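Local structure of alpha-rhamnosidase (Dictyoglomus thermophilum, 6I60) at residues G485-N489 against H818-M822; L490-P494 against F526-Y530; L745-I749 against I767-L771; Y789-M795 against R806-L810. The protein probably hydrolyses terminal non-reducing alpha-L-rhamnose residues from alpha-L-rhamnosides, as a glycoside hydrolase with alpha-L-rhamnosidase activity. All blocks are in the same frame, centred on the assembly; numbering follows the deposited sequence.

Contact 1: G485-N489 against H818-M822; sequences GQLSN and HNHIM
Gly-485 and Asn-819 approach to 5.9 Å between their CA atoms, and Gln-486 and Ile-821 to the same separation, bringing the irregular segment 818-822 against the last turn of helix 473-488. Hydrogen bonding at this buried junction centres on Asn-489, just past the helix. Its CG lies opposite the carbonyl carbon (chi1 -80°), which carries the amide toward the loop; there ND2 donates to Asn-819 O at 3.2 Å, nearly straight (165°). The acceptor lies close to the Asn-489 amide plane, but the donor stands above the carbonyl plane. ND2 also donates weakly to Gly-485 O, while OD1 is held by Thr-495 OG1. With an alanine at Asn-489, Asn-819 O would probably lose this donor and Thr-495 its amide partner. Asn-819 answers from the loop: its ND2 makes a weak bond to Ser-488 OG (3.2 Å), a hydroxyl bonded chiefly to Trp-484 O, and its OD1 rests 3.5 Å from Gly-485 CA. Ile-821 supplies the apolar part, CD1 lying 3.7 Å from Gln-486 N and CB beside Asn-489 ND2. Amides thus tie a helix end to a distant loop within the catalytic (alpha/alpha)6 barrel, whose inter-helix loops shape the active-site end in this family.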
# COMPACT_ATOMS: atom_id res chain seq x y z
N GLY A 485 -11.25 2.78 -1.25
CA GLY A 485 -11.00 1.55 -1.99
C GLY A 485 -9.56 1.09 -1.89
O GLY A 485 -9.28 -0.11 -1.78
N GLN A 486 -8.61 2.04 -1.93
CA GLN A 486 -7.20 1.68 -1.81
C GLN A 486 -6.90 1.12 -0.42
O GLN A 486 -6.26 0.07 -0.29
CB GLN A 486 -6.32 2.90 -2.10
CG GLN A 486 -4.83 2.62 -2.01
CD GLN A 486 -4.36 1.60 -3.02
OE1 GLN A 486 -4.09 1.94 -4.18
NE2 GLN A 486 -4.26 0.34 -2.60
N LEU A 487 -7.36 1.81 0.63
CA LEU A 487 -7.16 1.31 1.98
C LEU A 487 -7.85 -0.03 2.18
O LEU A 487 -7.32 -0.91 2.88
CB LEU A 487 -7.69 2.33 2.99
CG LEU A 487 -6.94 3.66 3.04
CD1 LEU A 487 -7.34 4.48 4.27
CD2 LEU A 487 -5.44 3.42 3.02
N SER A 488 -9.02 -0.22 1.57
CA SER A 488 -9.70 -1.51 1.63
C SER A 488 -8.87 -2.63 1.02
O SER A 488 -9.09 -3.80 1.36
CB SER A 488 -11.05 -1.42 0.92
OG SER A 488 -12.02 -0.84 1.76
N ASN A 489 -7.94 -2.30 0.13
CA ASN A 489 -7.12 -3.30 -0.56
C ASN A 489 -5.66 -3.23 -0.13
O ASN A 489 -4.76 -3.47 -0.94
CB ASN A 489 -7.25 -3.13 -2.07
CG ASN A 489 -8.52 -3.74 -2.61
OD1 ASN A 489 -8.74 -4.95 -2.48
ND2 ASN A 489 -9.36 -2.92 -3.23
N HIS A 818 -17.59 -4.93 -5.91
CA HIS A 818 -17.87 -3.51 -5.77
C HIS A 818 -16.82 -2.78 -4.93
O HIS A 818 -17.12 -1.72 -4.37
CB HIS A 818 -19.26 -3.31 -5.16
CG HIS A 818 -20.38 -3.40 -6.15
ND1 HIS A 818 -21.35 -2.43 -6.27
CD2 HIS A 818 -20.67 -4.34 -7.08
CE1 HIS A 818 -22.20 -2.78 -7.22
NE2 HIS A 818 -21.81 -3.94 -7.73
N ASN A 819 -15.62 -3.32 -4.83
CA ASN A 819 -14.54 -2.67 -4.09
C ASN A 819 -13.20 -3.03 -4.73
O ASN A 819 -12.32 -3.62 -4.11
CB ASN A 819 -14.59 -3.05 -2.61
CG ASN A 819 -13.84 -2.07 -1.73
OD1 ASN A 819 -13.12 -1.19 -2.23
ND2 ASN A 819 -13.99 -2.20 -0.42
N HIS A 820 -13.03 -2.66 -5.99
CA HIS A 820 -11.78 -2.87 -6.70
C HIS A 820 -10.98 -1.58 -6.77
O HIS A 820 -11.51 -0.48 -6.63
CB HIS A 820 -12.04 -3.41 -8.11
CG HIS A 820 -12.03 -4.91 -8.19
ND1 HIS A 820 -12.79 -5.70 -7.36
CD2 HIS A 820 -11.35 -5.75 -9.00
CE1 HIS A 820 -12.59 -6.97 -7.66
NE2 HIS A 820 -11.72 -7.03 -8.65
N ILE A 821 -9.68 -1.74 -7.00
CA ILE A 821 -8.75 -0.61 -7.00
C ILE A 821 -8.04 -0.43 -8.33
O ILE A 821 -7.34 0.58 -8.52
CB ILE A 821 -7.71 -0.75 -5.86
CG1 ILE A 821 -7.00 0.57 -5.58
CG2 ILE A 821 -6.73 -1.87 -6.16
CD1 ILE A 821 -7.91 1.78 -5.58
N MET A 822 -8.20 -1.36 -9.28
CA MET A 822 -7.46 -1.27 -10.54
C MET A 822 -7.83 -0.02 -11.32
O MET A 822 -6.97 0.60 -11.96
CB MET A 822 -7.69 -2.52 -11.38
CG MET A 822 -9.12 -3.05 -11.33
SD MET A 822 -9.28 -4.66 -12.12
CE MET A 822 -10.98 -4.61 -12.66

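Contact 2: L490-P494 against F526-Y530; sequences LMSIP and FYRKY
Leu-490 opens the contact by setting its CD2 methyl 3.6 Å from Phe-526 CE2, coming obliquely at a ring that reaches out from helix 524-535. The ring gets there because Phe-526 CG stands opposite its own backbone N (chi1 -170°), bringing CE1, CE2 and CZ against the backbone of Ser-492 and Ile-493 and the side chains of Leu-490 and Pro-494. At Ser-492 it is the backbone that matters: Ser-492 C lies 3.4 Å from Phe-526 CZ, and Ser-492 N is found at the ring's edge. The oxygen of the same carbonyl accepts from Lys-529 NZ at 3.0 Å, with the ammonium well above the carbonyl plane, 50° out of it. That ammonium is shared, since Asp-533 forms a salt bridge with it and Gln-220 O accepts from it too; a buried lysine charge is thereby surrounded by an acid and two carbonyl oxygens. Both segments belong to the (alpha/alpha)6 barrel domain, at a place where Gln-220 and Thr-460, from earlier in the chain, also touch them. Ile-493 follows, its CG2 methyl lying 3.5 Å from Lys-529 NZ and more distantly beside Tyr-530. Pro-494 touches two aromatic residues at once. Its CD is 3.5 Å from Phe-526 CE2, whereas CG sits over the face of Tyr-530 in a CH-pi contact, 3.6 Å from the ring centroid and 12° off the normal. The Tyr-530 hydroxyl bonds weakly to Gly-505 O and Ile-548 O, and Ala-510 of helix 507-512 also touches Pro-494.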
# COMPACT_ATOMS: atom_id res chain seq x y z
N LEU A 490 -5.41 -2.92 1.14
CA LEU A 490 -4.06 -2.88 1.70
C LEU A 490 -4.07 -3.76 2.95
O LEU A 490 -4.36 -3.28 4.05
CB LEU A 490 -3.63 -1.45 2.01
CG LEU A 490 -3.29 -0.56 0.81
CD1 LEU A 490 -2.84 0.82 1.27
CD2 LEU A 490 -2.23 -1.20 -0.08
N MET A 491 -3.76 -5.04 2.78
CA MET A 491 -3.71 -6.00 3.88
C MET A 491 -2.33 -6.66 3.87
O MET A 491 -2.21 -7.86 3.60
CB MET A 491 -4.83 -7.04 3.75
CG MET A 491 -6.22 -6.46 3.81
SD MET A 491 -6.56 -5.71 5.42
CE MET A 491 -6.01 -7.02 6.50
N SER A 492 -1.29 -5.86 4.14
CA SER A 492 0.11 -6.28 4.07
C SER A 492 0.52 -6.57 2.63
O SER A 492 1.71 -6.59 2.31
CB SER A 492 0.38 -7.49 4.97
OG SER A 492 0.02 -8.70 4.33
N ILE A 493 -0.46 -6.80 1.75
CA ILE A 493 -0.22 -6.93 0.32
C ILE A 493 -1.31 -6.19 -0.44
O ILE A 493 -2.46 -6.11 0.00
CB ILE A 493 -0.20 -8.41 -0.13
CG1 ILE A 493 -1.47 -9.13 0.33
CG2 ILE A 493 1.05 -9.12 0.38
CD1 ILE A 493 -1.74 -10.43 -0.39
N PRO A 494 -0.95 -5.61 -1.58
CA PRO A 494 -1.97 -4.94 -2.42
C PRO A 494 -2.89 -5.97 -3.05
O PRO A 494 -2.46 -6.79 -3.87
CB PRO A 494 -1.14 -4.20 -3.47
CG PRO A 494 0.16 -4.93 -3.52
CD PRO A 494 0.40 -5.46 -2.14
N PHE A 526 5.64 0.06 2.62
CA PHE A 526 4.76 -1.01 2.14
C PHE A 526 5.30 -1.64 0.86
O PHE A 526 5.31 -2.86 0.72
CB PHE A 526 3.35 -0.46 1.92
CG PHE A 526 2.32 -1.51 1.67
CD1 PHE A 526 1.72 -2.17 2.73
CD2 PHE A 526 1.95 -1.84 0.38
CE1 PHE A 526 0.76 -3.15 2.50
CE2 PHE A 526 1.00 -2.81 0.14
CZ PHE A 526 0.40 -3.47 1.20
N TYR A 527 5.76 -0.81 -0.08
CA TYR A 527 6.19 -1.33 -1.37
C TYR A 527 7.54 -2.03 -1.27
O TYR A 527 7.80 -2.97 -2.03
CB TYR A 527 6.24 -0.21 -2.40
CG TYR A 527 4.88 0.17 -2.93
CD1 TYR A 527 3.90 -0.80 -3.13
CD2 TYR A 527 4.56 1.49 -3.22
CE1 TYR A 527 2.65 -0.47 -3.61
CE2 TYR A 527 3.31 1.83 -3.70
CZ TYR A 527 2.36 0.85 -3.89
OH TYR A 527 1.12 1.19 -4.36
N ARG A 528 8.40 -1.60 -0.35
CA ARG A 528 9.67 -2.29 -0.15
C ARG A 528 9.45 -3.72 0.31
O ARG A 528 10.17 -4.64 -0.12
CB ARG A 528 10.53 -1.53 0.87
CG ARG A 528 11.35 -0.40 0.26
CD ARG A 528 12.01 0.43 1.34
NE ARG A 528 13.46 0.26 1.36
CZ ARG A 528 14.15 -0.20 2.40
NH1 ARG A 528 13.52 -0.53 3.52
NH2 ARG A 528 15.47 -0.32 2.33
N LYS A 529 8.46 -3.94 1.17
CA LYS A 529 8.11 -5.30 1.57
C LYS A 529 7.50 -6.08 0.41
O LYS A 529 7.79 -7.27 0.23
CB LYS A 529 7.15 -5.27 2.76
CG LYS A 529 6.67 -6.63 3.22
CD LYS A 529 5.20 -6.82 2.93
CE LYS A 529 4.68 -8.12 3.53
NZ LYS A 529 3.74 -8.81 2.60
N TYR A 530 6.65 -5.42 -0.39
CA TYR A 530 6.02 -6.11 -1.51
C TYR A 530 7.03 -6.39 -2.62
O TYR A 530 6.94 -7.42 -3.30
CB TYR A 530 4.85 -5.29 -2.05
CG TYR A 530 4.01 -6.03 -3.06
CD1 TYR A 530 3.45 -7.27 -2.76
CD2 TYR A 530 3.79 -5.50 -4.33
CE1 TYR A 530 2.68 -7.95 -3.69
CE2 TYR A 530 3.02 -6.18 -5.26
CZ TYR A 530 2.47 -7.40 -4.94
OH TYR A 530 1.71 -8.08 -5.87

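Contact 3: L745-I749 against I767-L771; sequences LLEDI and IFDVL
A helix-helix contact of purely aliphatic make-up joins helix 738-750 to helix 761-773, with Leu-745, Leu-746 and Ile-749 meeting Ile-767, Val-770 and Leu-771. The short segments run at 121° to one another, and their axes come no closer than 12.5 Å, a separation bridged by the ends of branched side chains while the backbones stay apart. Leu-771 is the hub. Its CD2 methyl lies 3.8 Å from Leu-745 CD2 and 3.9 Å from Ile-749 CD1, and it reaches Leu-746 CD2 more loosely at 4.3 Å. The leucine achieves this with CG placed opposite its carbonyl carbon (chi1 -41°), a turn that brings the branch across to the facing helix although CB itself does not point there. Both helices belong to the helical catalytic domain, the (alpha/alpha)6 barrel of this glycosidase family, here far from the centre of the chain. Ile-749 meets both Leu-771 and Ile-767 end-on: its CD1 stands 3.9 Å from Ile-767 CD1, the two isoleucine chains reaching toward each other tip to tip. Leu-745, one helical turn earlier, crosses Val-770 and Leu-771 at a slant, its CD2 branch lying 4.0 Å from Val-770 CG1. Its CD1 branch touches Ile-767. Other helices cover the flanks of this apolar layer. Thr-725 of helix 722-729 touches both Leu-745 and Ile-767, Tyr-729 of that helix touches Val-770, and Val-779 and Ile-783 of helix 777-784 lie against Ile-749.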
# COMPACT_ATOMS: atom_id res chain seq x y z
N LEU A 745 -8.03 9.23 -32.01
CA LEU A 745 -8.38 9.04 -30.61
C LEU A 745 -9.43 10.05 -30.17
O LEU A 745 -10.39 9.70 -29.48
CB LEU A 745 -7.13 9.14 -29.74
CG LEU A 745 -7.35 9.19 -28.23
CD1 LEU A 745 -8.04 7.92 -27.76
CD2 LEU A 745 -6.03 9.39 -27.51
N LEU A 746 -9.26 11.32 -30.56
CA LEU A 746 -10.21 12.35 -30.16
C LEU A 746 -11.59 12.11 -30.78
O LEU A 746 -12.61 12.28 -30.11
CB LEU A 746 -9.68 13.73 -30.56
CG LEU A 746 -8.48 14.26 -29.77
CD1 LEU A 746 -7.85 15.46 -30.47
CD2 LEU A 746 -8.89 14.61 -28.34
N GLU A 747 -11.63 11.72 -32.05
CA GLU A 747 -12.91 11.48 -32.70
C GLU A 747 -13.61 10.25 -32.12
O GLU A 747 -14.84 10.23 -32.03
CB GLU A 747 -12.72 11.32 -34.21
CG GLU A 747 -12.17 12.57 -34.88
CD GLU A 747 -12.07 12.43 -36.39
OE1 GLU A 747 -12.40 13.41 -37.10
OE2 GLU A 747 -11.66 11.35 -36.86
N ASP A 748 -12.85 9.23 -31.73
CA ASP A 748 -13.45 8.08 -31.07
C ASP A 748 -13.99 8.45 -29.69
O ASP A 748 -14.96 7.84 -29.22
CB ASP A 748 -12.44 6.94 -30.96
CG ASP A 748 -13.11 5.59 -30.78
OD1 ASP A 748 -13.22 4.84 -31.77
OD2 ASP A 748 -13.51 5.28 -29.64
N ILE A 749 -13.37 9.44 -29.04
CA ILE A 749 -13.84 9.87 -27.73
C ILE A 749 -15.04 10.80 -27.86
O ILE A 749 -16.06 10.63 -27.19
CB ILE A 749 -12.69 10.54 -26.96
CG1 ILE A 749 -11.67 9.50 -26.49
CG2 ILE A 749 -13.23 11.34 -25.78
CD1 ILE A 749 -10.40 10.11 -25.91
N ILE A 767 -4.90 7.19 -20.53
CA ILE A 767 -5.68 7.99 -21.47
C ILE A 767 -5.76 9.45 -21.02
O ILE A 767 -5.69 10.37 -21.84
CB ILE A 767 -7.07 7.38 -21.68
CG1 ILE A 767 -7.89 8.22 -22.66
CG2 ILE A 767 -7.80 7.23 -20.36
CD1 ILE A 767 -8.82 7.42 -23.53
N PHE A 768 -5.91 9.68 -19.71
CA PHE A 768 -6.05 11.05 -19.23
C PHE A 768 -4.76 11.84 -19.40
O PHE A 768 -4.79 13.02 -19.75
CB PHE A 768 -6.49 11.05 -17.77
CG PHE A 768 -7.86 10.49 -17.55
CD1 PHE A 768 -8.99 11.26 -17.79
CD2 PHE A 768 -8.03 9.19 -17.11
CE1 PHE A 768 -10.25 10.74 -17.59
CE2 PHE A 768 -9.29 8.66 -16.91
CZ PHE A 768 -10.40 9.44 -17.15
N ASP A 769 -3.61 11.19 -19.18
CA ASP A 769 -2.34 11.87 -19.35
C ASP A 769 -2.02 12.11 -20.83
O ASP A 769 -1.36 13.09 -21.16
CB ASP A 769 -1.22 11.06 -18.70
CG ASP A 769 -1.27 11.12 -17.18
OD1 ASP A 769 -1.46 12.22 -16.63
OD2 ASP A 769 -1.12 10.06 -16.53
N VAL A 770 -2.49 11.22 -21.71
CA VAL A 770 -2.22 11.39 -23.14
C VAL A 770 -2.92 12.64 -23.67
O VAL A 770 -2.31 13.47 -24.35
CB VAL A 770 -2.63 10.13 -23.92
CG1 VAL A 770 -2.86 10.47 -25.39
CG2 VAL A 770 -1.57 9.05 -23.79
N LEU A 771 -4.21 12.79 -23.36
CA LEU A 771 -4.93 13.98 -23.81
C LEU A 771 -4.39 15.25 -23.16
O LEU A 771 -4.37 16.30 -23.80
CB LEU A 771 -6.43 13.83 -23.51
CG LEU A 771 -7.07 12.47 -23.76
CD1 LEU A 771 -8.43 12.38 -23.07
CD2 LEU A 771 -7.20 12.20 -25.25

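Contact 4: Y789-M795 against R806-L810; sequences YPSFGYM and RWEKL
Trp-807 and Phe-792 form the aromatic element of the contact, an edge-to-face pair in which the indole's six-membered ring directs its edge at the phenyl face. Their centroids are 5.0 Å apart and their planes meet at 75°, with Trp-807 CH2 over the phenyl ring, offset toward the rim. Other apolar touches involve Trp-807: Met-795 CE, at the end of a chain extended beyond CG, lies 3.6 Å from Trp-807 CE3, and Pro-790 CB lies 4.0 Å from Trp-807 CB. The peptide bond before Pro-790 is cis, and Pro-790 CB sits over the centre of the Tyr-789 ring. Polar contacts occupy the more exposed side. Tyr-789 OH donates to Glu-808 OE2 at 2.5 Å, meeting the lone pair that faces away from the other oxygen; Gly-617 N is a second donor to OE2. A phenylalanine in place of Tyr-789 would probably leave the Glu-808 carboxylate without one of these donors. A water oxygen 2.9 Å from Tyr-794 OH also accepts from Lys-809 N. Within 789-795, Ser-791 is an N-cap, its OG accepting from Tyr-794 N at 3.2 Å, while the hydroxyl also bonds to Thr-788 O. The chemistry implies a divided contact: the Phe-792 ring and the Met-795 methyl pack against the buried indole, while two tyrosine hydroxyls, one directly and one through water, link the helix and the residues just before it to the loop 806-810.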
# COMPACT_ATOMS: atom_id res chain seq x y z
N TYR A 789 -23.28 5.96 -18.10
CA TYR A 789 -22.43 4.83 -18.46
C TYR A 789 -21.69 5.12 -19.76
O TYR A 789 -22.28 5.67 -20.70
CB TYR A 789 -23.27 3.56 -18.60
CG TYR A 789 -22.49 2.37 -19.12
CD1 TYR A 789 -22.37 2.13 -20.49
CD2 TYR A 789 -21.87 1.49 -18.25
CE1 TYR A 789 -21.65 1.06 -20.97
CE2 TYR A 789 -21.15 0.41 -18.72
CZ TYR A 789 -21.04 0.20 -20.08
OH TYR A 789 -20.33 -0.87 -20.55
N PRO A 790 -20.40 4.76 -19.86
CA PRO A 790 -19.59 4.24 -18.75
C PRO A 790 -18.62 5.28 -18.18
O PRO A 790 -17.84 5.87 -18.92
CB PRO A 790 -18.82 3.09 -19.41
CG PRO A 790 -18.74 3.46 -20.88
CD PRO A 790 -19.72 4.58 -21.15
N SER A 791 -18.68 5.49 -16.87
CA SER A 791 -17.84 6.50 -16.24
C SER A 791 -17.76 6.22 -14.74
O SER A 791 -18.48 5.38 -14.21
CB SER A 791 -18.38 7.91 -16.50
OG SER A 791 -19.62 8.10 -15.85
N PHE A 792 -16.87 6.95 -14.07
CA PHE A 792 -16.77 6.85 -12.62
C PHE A 792 -17.95 7.52 -11.94
O PHE A 792 -18.36 7.09 -10.85
CB PHE A 792 -15.45 7.46 -12.13
CG PHE A 792 -14.24 6.75 -12.66
CD1 PHE A 792 -13.70 5.68 -11.98
CD2 PHE A 792 -13.65 7.16 -13.84
CE1 PHE A 792 -12.59 5.02 -12.46
CE2 PHE A 792 -12.53 6.50 -14.33
CZ PHE A 792 -12.00 5.44 -13.64
N GLY A 793 -18.51 8.56 -12.56
CA GLY A 793 -19.70 9.18 -12.02
C GLY A 793 -20.91 8.26 -12.02
O GLY A 793 -21.74 8.32 -11.12
N TYR A 794 -21.01 7.40 -13.03
CA TYR A 794 -22.10 6.43 -13.07
C TYR A 794 -22.06 5.48 -11.88
O TYR A 794 -23.11 5.05 -11.39
CB TYR A 794 -22.07 5.65 -14.39
CG TYR A 794 -23.19 4.65 -14.54
CD1 TYR A 794 -24.52 5.05 -14.47
CD2 TYR A 794 -22.92 3.31 -14.74
CE1 TYR A 794 -25.55 4.14 -14.61
CE2 TYR A 794 -23.94 2.39 -14.88
CZ TYR A 794 -25.25 2.81 -14.81
OH TYR A 794 -26.28 1.90 -14.95
N MET A 795 -20.86 5.15 -11.41
CA MET A 795 -20.75 4.33 -10.20
C MET A 795 -21.30 5.06 -8.99
O MET A 795 -22.04 4.49 -8.19
CB MET A 795 -19.29 3.92 -9.96
CG MET A 795 -18.62 3.23 -11.13
SD MET A 795 -17.01 2.57 -10.69
CE MET A 795 -16.38 2.10 -12.30
N ARG A 806 -16.18 -3.63 -12.55
CA ARG A 806 -16.65 -3.46 -13.92
C ARG A 806 -17.41 -2.15 -14.05
O ARG A 806 -17.97 -1.63 -13.08
CB ARG A 806 -17.55 -4.62 -14.34
CG ARG A 806 -17.20 -5.94 -13.66
CD ARG A 806 -16.20 -6.72 -14.49
NE ARG A 806 -16.54 -6.68 -15.91
CZ ARG A 806 -17.38 -7.52 -16.49
NH1 ARG A 806 -17.97 -8.48 -15.78
NH2 ARG A 806 -17.64 -7.41 -17.79
N TRP A 807 -17.43 -1.62 -15.28
CA TRP A 807 -18.17 -0.39 -15.54
C TRP A 807 -19.67 -0.60 -15.37
O TRP A 807 -20.37 0.29 -14.86
CB TRP A 807 -17.86 0.12 -16.95
CG TRP A 807 -16.43 0.50 -17.18
CD1 TRP A 807 -15.51 -0.18 -17.92
CD2 TRP A 807 -15.75 1.66 -16.67
NE1 TRP A 807 -14.30 0.47 -17.90
CE2 TRP A 807 -14.42 1.61 -17.14
CE3 TRP A 807 -16.14 2.74 -15.87
CZ2 TRP A 807 -13.48 2.59 -16.84
CZ3 TRP A 807 -15.20 3.71 -15.56
CH2 TRP A 807 -13.89 3.63 -16.05
N GLU A 808 -20.17 -1.76 -15.78
CA GLU A 808 -21.60 -2.04 -15.69
C GLU A 808 -22.00 -2.36 -14.26
O GLU A 808 -21.24 -2.97 -13.51
CB GLU A 808 -21.96 -3.21 -16.61
CG GLU A 808 -21.56 -3.01 -18.06
CD GLU A 808 -20.14 -3.46 -18.35
OE1 GLU A 808 -19.67 -4.41 -17.69
OE2 GLU A 808 -19.50 -2.86 -19.23
N LYS A 809 -23.21 -1.94 -13.89
CA LYS A 809 -23.75 -2.28 -12.58
C LYS A 809 -24.13 -3.76 -12.56
O LYS A 809 -25.08 -4.17 -13.24
CB LYS A 809 -24.96 -1.40 -12.26
CG LYS A 809 -25.75 -1.85 -11.05
CD LYS A 809 -26.04 -0.68 -10.12
CE LYS A 809 -27.22 -0.99 -9.21
NZ LYS A 809 -27.53 0.15 -8.31
N LEU A 810 -23.39 -4.56 -11.81
CA LEU A 810 -23.59 -6.00 -11.75
C LEU A 810 -23.62 -6.44 -10.30
O LEU A 810 -22.68 -6.17 -9.55
CB LEU A 810 -22.50 -6.74 -12.52
CG LEU A 810 -22.51 -6.53 -14.03
CD1 LEU A 810 -21.09 -6.40 -14.57
CD2 LEU A 810 -23.23 -7.67 -14.71
O HOH W 1 -25.00 -0.68 -15.42

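How the contacts relate
All four contacts belong to the helical glycosidase domain. Contacts 1 and 2 follow directly in sequence, 485-489 running into 490-494, with centres 14 Å apart. Contact 1 also meets contact 4, where His-818 NE2 lies 3.0 Å from Leu-810 O, probably a hydrogen bond, so that one long loop serves both. Contact 3 is more peripheral, its nearest atoms about 5 Å from those of contact 4 but about 15 Å from those of contact 2. A bound triethylene glycol, probably picked up during crystallisation, lies about 4 Å from the His-820 side chain in contact 1 and may mark a pocket there.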